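Local structure of yersinopine synthase (Yersinia pestis, 6C4M) at residues K285-P288 with V292-A295; A119-I124 with Q149-A154. The protein catalyses the NADPH-dependent reductive condensation of pyruvate with a histidine-derived amine intermediate, the last step in making the metallophore yersinopine. One frame throughout, in Å; residues are numbered along the deposited sequence.

Contact 1 (K285-P288 with V292-A295); sequences KTQP and VCPA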
loop_
_atom_site.group_PDB
_atom_site.type_symbol
_atom_site.label_atom_id
_atom_site.label_comp_id
_atom_site.label_asym_id
_atom_site.label_seq_id
_atom_site.Cartn_x
_atom_site.Cartn_y
_atom_site.Cartn_z
ATOM N N LYS A 285 4.132 -6.803 -5.174
ATOM C CA LYS A 285 4.006 -6.454 -3.760
ATOM C C LYS A 285 5.039 -5.406 -3.353
ATOM O O LYS A 285 6.082 -5.249 -3.993
ATOM C CB LYS A 285 4.168 -7.686 -2.880
ATOM C CG LYS A 285 3.082 -8.724 -3.076
ATOM C CD LYS A 285 3.148 -9.736 -1.955
ATOM C CE LYS A 285 2.062 -10.766 -2.082
ATOM N NZ LYS A 285 2.396 -11.976 -1.284
ATOM N N THR A 286 4.739 -4.702 -2.256
ATOM C CA THR A 286 5.644 -3.709 -1.685
ATOM C C THR A 286 6.773 -4.379 -0.901
ATOM O O THR A 286 6.665 -5.515 -0.429
ATOM C CB THR A 286 4.928 -2.737 -0.737
ATOM O OG1 THR A 286 4.599 -3.420 0.473
ATOM C CG2 THR A 286 3.674 -2.159 -1.313
ATOM N N GLN A 287 7.856 -3.636 -0.737
ATOM C CA GLN A 287 8.990 -4.129 0.040
ATOM C C GLN A 287 8.526 -4.520 1.438
ATOM O O GLN A 287 7.675 -3.838 2.025
ATOM C CB GLN A 287 10.088 -3.066 0.134
ATOM C CG GLN A 287 10.766 -2.729 -1.190
ATOM C CD GLN A 287 11.776 -3.782 -1.630
ATOM O OE1 GLN A 287 12.200 -4.622 -0.835
ATOM N NE2 GLN A 287 12.181 -3.724 -2.907
ATOM N N PRO A 288 9.065 -5.603 2.013
ATOM C CA PRO A 288 10.138 -6.463 1.508
ATOM C C PRO A 288 9.648 -7.736 0.808
ATOM O O PRO A 288 10.461 -8.621 0.544
ATOM C CB PRO A 288 10.905 -6.818 2.783
ATOM C CG PRO A 288 9.823 -6.918 3.807
ATOM C CD PRO A 288 8.749 -5.907 3.422
ATOM N N VAL A 292 7.934 -3.097 -5.021
ATOM C CA VAL A 292 7.308 -1.779 -5.061
ATOM C C VAL A 292 7.757 -0.930 -3.884
ATOM O O VAL A 292 7.597 -1.293 -2.716
ATOM C CB VAL A 292 5.778 -1.904 -5.120
ATOM C CG1 VAL A 292 5.159 -0.531 -5.097
ATOM C CG2 VAL A 292 5.399 -2.624 -6.416
ATOM N N CYS A 293 8.258 0.240 -4.199
ATOM C CA CYS A 293 8.790 1.173 -3.234
ATOM C C CYS A 293 9.058 2.459 -4.001
ATOM O O CYS A 293 9.083 2.438 -5.232
ATOM C CB CYS A 293 10.081 0.627 -2.610
ATOM S SG CYS A 293 11.463 0.460 -3.764
ATOM N N PRO A 294 9.327 3.574 -3.331
ATOM C CA PRO A 294 9.533 4.826 -4.076
ATOM C C PRO A 294 10.623 4.774 -5.153
ATOM O O PRO A 294 10.408 5.346 -6.226
ATOM C CB PRO A 294 9.855 5.819 -2.952
ATOM C CG PRO A 294 9.050 5.299 -1.787
ATOM C CD PRO A 294 9.225 3.815 -1.875
ATOM N N ALA A 295 11.776 4.122 -4.938
ATOM C CA ALA A 295 12.807 4.164 -5.974
ATOM C C ALA A 295 12.357 3.411 -7.217
ATOM O O ALA A 295 12.652 3.825 -8.344
ATOM C CB ALA A 295 14.116 3.568 -5.473
#

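Contact 2 (A119-I124 with Q149-A154); sequences AVLQQI and QNLLNA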
loop_
_atom_site.group_PDB
_atom_site.type_symbol
_atom_site.label_atom_id
_atom_site.label_comp_id
_atom_site.label_asym_id
_atom_site.label_seq_id
_atom_site.Cartn_x
_atom_site.Cartn_y
_atom_site.Cartn_z
ATOM N N ALA A 119 14.116 -13.847 -35.105
ATOM C CA ALA A 119 14.671 -15.186 -35.270
ATOM C C ALA A 119 13.707 -16.064 -36.062
ATOM O O ALA A 119 14.129 -16.869 -36.899
ATOM C CB ALA A 119 14.983 -15.787 -33.885
ATOM N N VAL A 120 12.403 -15.875 -35.851
ATOM C CA VAL A 120 11.389 -16.638 -36.575
ATOM C C VAL A 120 11.327 -16.194 -38.027
ATOM O O VAL A 120 11.464 -17.003 -38.950
ATOM C CB VAL A 120 10.016 -16.500 -35.884
ATOM C CG1 VAL A 120 8.880 -17.071 -36.782
ATOM C CG2 VAL A 120 10.016 -17.204 -34.538
ATOM N N LEU A 121 11.162 -14.894 -38.255
ATOM C CA LEU A 121 10.968 -14.416 -39.615
ATOM C C LEU A 121 12.158 -14.743 -40.516
ATOM O O LEU A 121 11.964 -15.009 -41.712
ATOM C CB LEU A 121 10.676 -12.913 -39.603
ATOM C CG LEU A 121 9.294 -12.588 -39.009
ATOM C CD1 LEU A 121 9.192 -11.093 -38.777
ATOM C CD2 LEU A 121 8.134 -13.055 -39.852
ATOM N N GLN A 122 13.379 -14.768 -39.967
ATOM C CA GLN A 122 14.572 -15.102 -40.756
ATOM C C GLN A 122 14.583 -16.546 -41.224
ATOM O O GLN A 122 15.304 -16.880 -42.179
ATOM C CB GLN A 122 15.845 -14.851 -39.941
ATOM C CG GLN A 122 16.275 -13.370 -39.806
ATOM C CD GLN A 122 16.597 -12.684 -41.146
ATOM O OE1 GLN A 122 15.718 -12.452 -41.965
ATOM N NE2 GLN A 122 17.857 -12.353 -41.357
ATOM N N GLN A 123 13.829 -17.412 -40.566
ATOM C CA GLN A 123 13.770 -18.811 -40.950
ATOM C C GLN A 123 12.627 -19.129 -41.916
ATOM O O GLN A 123 12.519 -20.271 -42.353
ATOM C CB GLN A 123 13.642 -19.690 -39.709
ATOM C CG GLN A 123 14.910 -19.761 -38.829
ATOM C CD GLN A 123 14.660 -20.504 -37.524
ATOM O OE1 GLN A 123 14.551 -21.730 -37.498
ATOM N NE2 GLN A 123 14.530 -19.754 -36.433
ATOM N N ILE A 124 11.766 -18.172 -42.251
ATOM C CA ILE A 124 10.611 -18.464 -43.100
ATOM C C ILE A 124 11.030 -18.389 -44.567
ATOM O O ILE A 124 11.604 -17.377 -45.007
ATOM C CB ILE A 124 9.426 -17.524 -42.825
ATOM C CG1 ILE A 124 8.795 -17.894 -41.467
ATOM C CG2 ILE A 124 8.370 -17.627 -43.959
ATOM C CD1 ILE A 124 8.007 -16.847 -40.890
ATOM N N GLN A 149 8.462 -5.032 -41.399
ATOM C CA GLN A 149 8.372 -4.431 -42.732
ATOM C C GLN A 149 9.684 -4.577 -43.475
ATOM O O GLN A 149 9.724 -4.887 -44.681
ATOM C CB GLN A 149 8.054 -2.942 -42.659
ATOM C CG GLN A 149 6.641 -2.549 -42.399
ATOM C CD GLN A 149 6.526 -1.045 -42.461
ATOM O OE1 GLN A 149 6.375 -0.405 -41.441
ATOM N NE2 GLN A 149 6.678 -0.473 -43.653
ATOM N N ASN A 150 10.770 -4.249 -42.777
ATOM C CA ASN A 150 12.082 -4.254 -43.406
ATOM C C ASN A 150 12.419 -5.636 -43.943
ATOM O O ASN A 150 12.881 -5.782 -45.080
ATOM C CB ASN A 150 13.134 -3.794 -42.393
ATOM C CG ASN A 150 14.489 -3.652 -43.008
ATOM O OD1 ASN A 150 15.219 -4.628 -43.145
ATOM N ND2 ASN A 150 14.826 -2.439 -43.414
ATOM N N LEU A 151 12.199 -6.676 -43.132
ATOM C CA LEU A 151 12.498 -8.032 -43.589
ATOM C C LEU A 151 11.635 -8.418 -44.778
ATOM O O LEU A 151 12.110 -9.026 -45.745
ATOM C CB LEU A 151 12.288 -9.033 -42.455
ATOM C CG LEU A 151 13.179 -8.902 -41.201
ATOM C CD1 LEU A 151 12.818 -10.002 -40.201
ATOM C CD2 LEU A 151 14.646 -8.988 -41.544
ATOM N N LEU A 152 10.341 -8.141 -44.698
ATOM C CA LEU A 152 9.461 -8.489 -45.809
ATOM C C LEU A 152 9.865 -7.757 -47.080
ATOM O O LEU A 152 9.866 -8.341 -48.176
ATOM C CB LEU A 152 8.011 -8.159 -45.434
ATOM C CG LEU A 152 7.413 -9.066 -44.354
ATOM C CD1 LEU A 152 6.034 -8.517 -43.848
ATOM C CD2 LEU A 152 7.244 -10.480 -44.908
ATOM N N ASN A 153 10.193 -6.470 -46.958
ATOM C CA ASN A 153 10.595 -5.705 -48.127
ATOM C C ASN A 153 11.819 -6.328 -48.772
ATOM O O ASN A 153 11.914 -6.379 -50.002
ATOM C CB ASN A 153 10.855 -4.241 -47.764
ATOM C CG ASN A 153 11.410 -3.432 -48.940
ATOM O OD1 ASN A 153 12.626 -3.232 -49.051
ATOM N ND2 ASN A 153 10.521 -2.983 -49.839
ATOM N N ALA A 154 12.757 -6.830 -47.958
ATOM C CA ALA A 154 13.929 -7.500 -48.516
ATOM C C ALA A 154 13.565 -8.797 -49.240
ATOM O O ALA A 154 14.247 -9.185 -50.188
ATOM C CB ALA A 154 14.958 -7.765 -47.399
#

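Contact 1 (K285-P288 with V292-A295)
T286 and V292 lie side by side with their CA atoms 4.2 Å apart, and the backbone on either side of T286 is tied to V292 in both directions. The amide of V292 donates to the carbonyl of K285, N to O 3.0 Å, and the carbonyl of V292 takes the amide of Q287, O to N 3.1 Å. Both bonds are slightly bent, at 158° and 155° at the hydrogen. CA of T286 adds a C-H···O contact to the V292 oxygen at 3.3 Å, so two donors of different strength converge on that oxygen. The tight part is completed by V292 itself, whose CB sits 3.5 Å from O of K285, while CG2, placed beside its own backbone N, covers the same oxygen at 3.6 Å.

This is a single beta bridge that closes a short turn of chain just ahead of helix 294-313, with C293 at the N-cap position. T286, Q287 and C293 also pack against the second subunit of the homodimer, on its V366 and S335.

Side-chain contact is thinner past the bridge: CG of Q287 rests 3.7 Å from CB of C293. The Q287 chain then bends at chi2 (-77°), and its amide nitrogen is hydrogen-bonded to T268. The looser, more solvent-accessible part is at K285, which starts away from the segment 292-295; its extended side chain comes no nearer to that segment than 6.3 Å and makes a cation-pi contact with Y282.

Contact 2 (A119-I124 with Q149-A154)
L151 reaches from its helix toward L121 and Q122, its CD1 branch mainly meeting the leucine and its CD2 branch mainly the glutamine. From CB, which already points at the segment 119-124, the chain runs to CG, set beside the backbone N (chi1 -63°), and there it forks. Neither CB nor CG comes close to the other segment. One branch, CD1, lies against the base of the L121 side chain, 3.7 Å from its CB, and continues at 4.0 Å to the CD1 methyl of the same leucine. The other, CD2, meets the amide end of Q122 at 3.7 Å from OE1, with CD of that amide behind it at 4.2 Å. The two leucine side chains cross obliquely, whereas Q122 comes over L151 at about a right angle.

Helices 117-121 and 144-154 both flank the parallel strands of the Rossmann-type nucleotide-binding region, and the leucine pair bridges the two helices. L121 also packs on L110 of strand 107-110, which pairs with strand 134-137 between the two helices in sequence.

No hydrogen bond joins the segments. Q122 reaches L151 because its chain bends at chi2 (-61°), bringing its exposed amide to the CD2 methyl of L151, a residue that is itself only partly exposed. A type I turn runs from L121 to I124, and Q123 folds back so that NE2 donates to O of A119 at 2.9 Å, approaching from above the carbonyl plane.

In the fold
Contact 2 comes first along the chain and closes before contact 1 opens. Their centres stand 41 Å apart, on opposite sides of the chain's centre, with nearest atoms about 32 Å apart, and they share no helix or strand. Contact 2 joins helices 117-121 and 144-154 beside the sheet of the NADP-binding region, and the side chain of L121 is about 13 Å from the bound NADP. Contact 1 belongs to the helical part, at the start of helix 294-313, where it meets the second subunit; the side chain of V292 is about 11 Å from that of H260, the inferred proton donor or acceptor. Contact 2 therefore illustrates packing beside the cofactor-binding sheet, contact 1 local closure at the dimer interface.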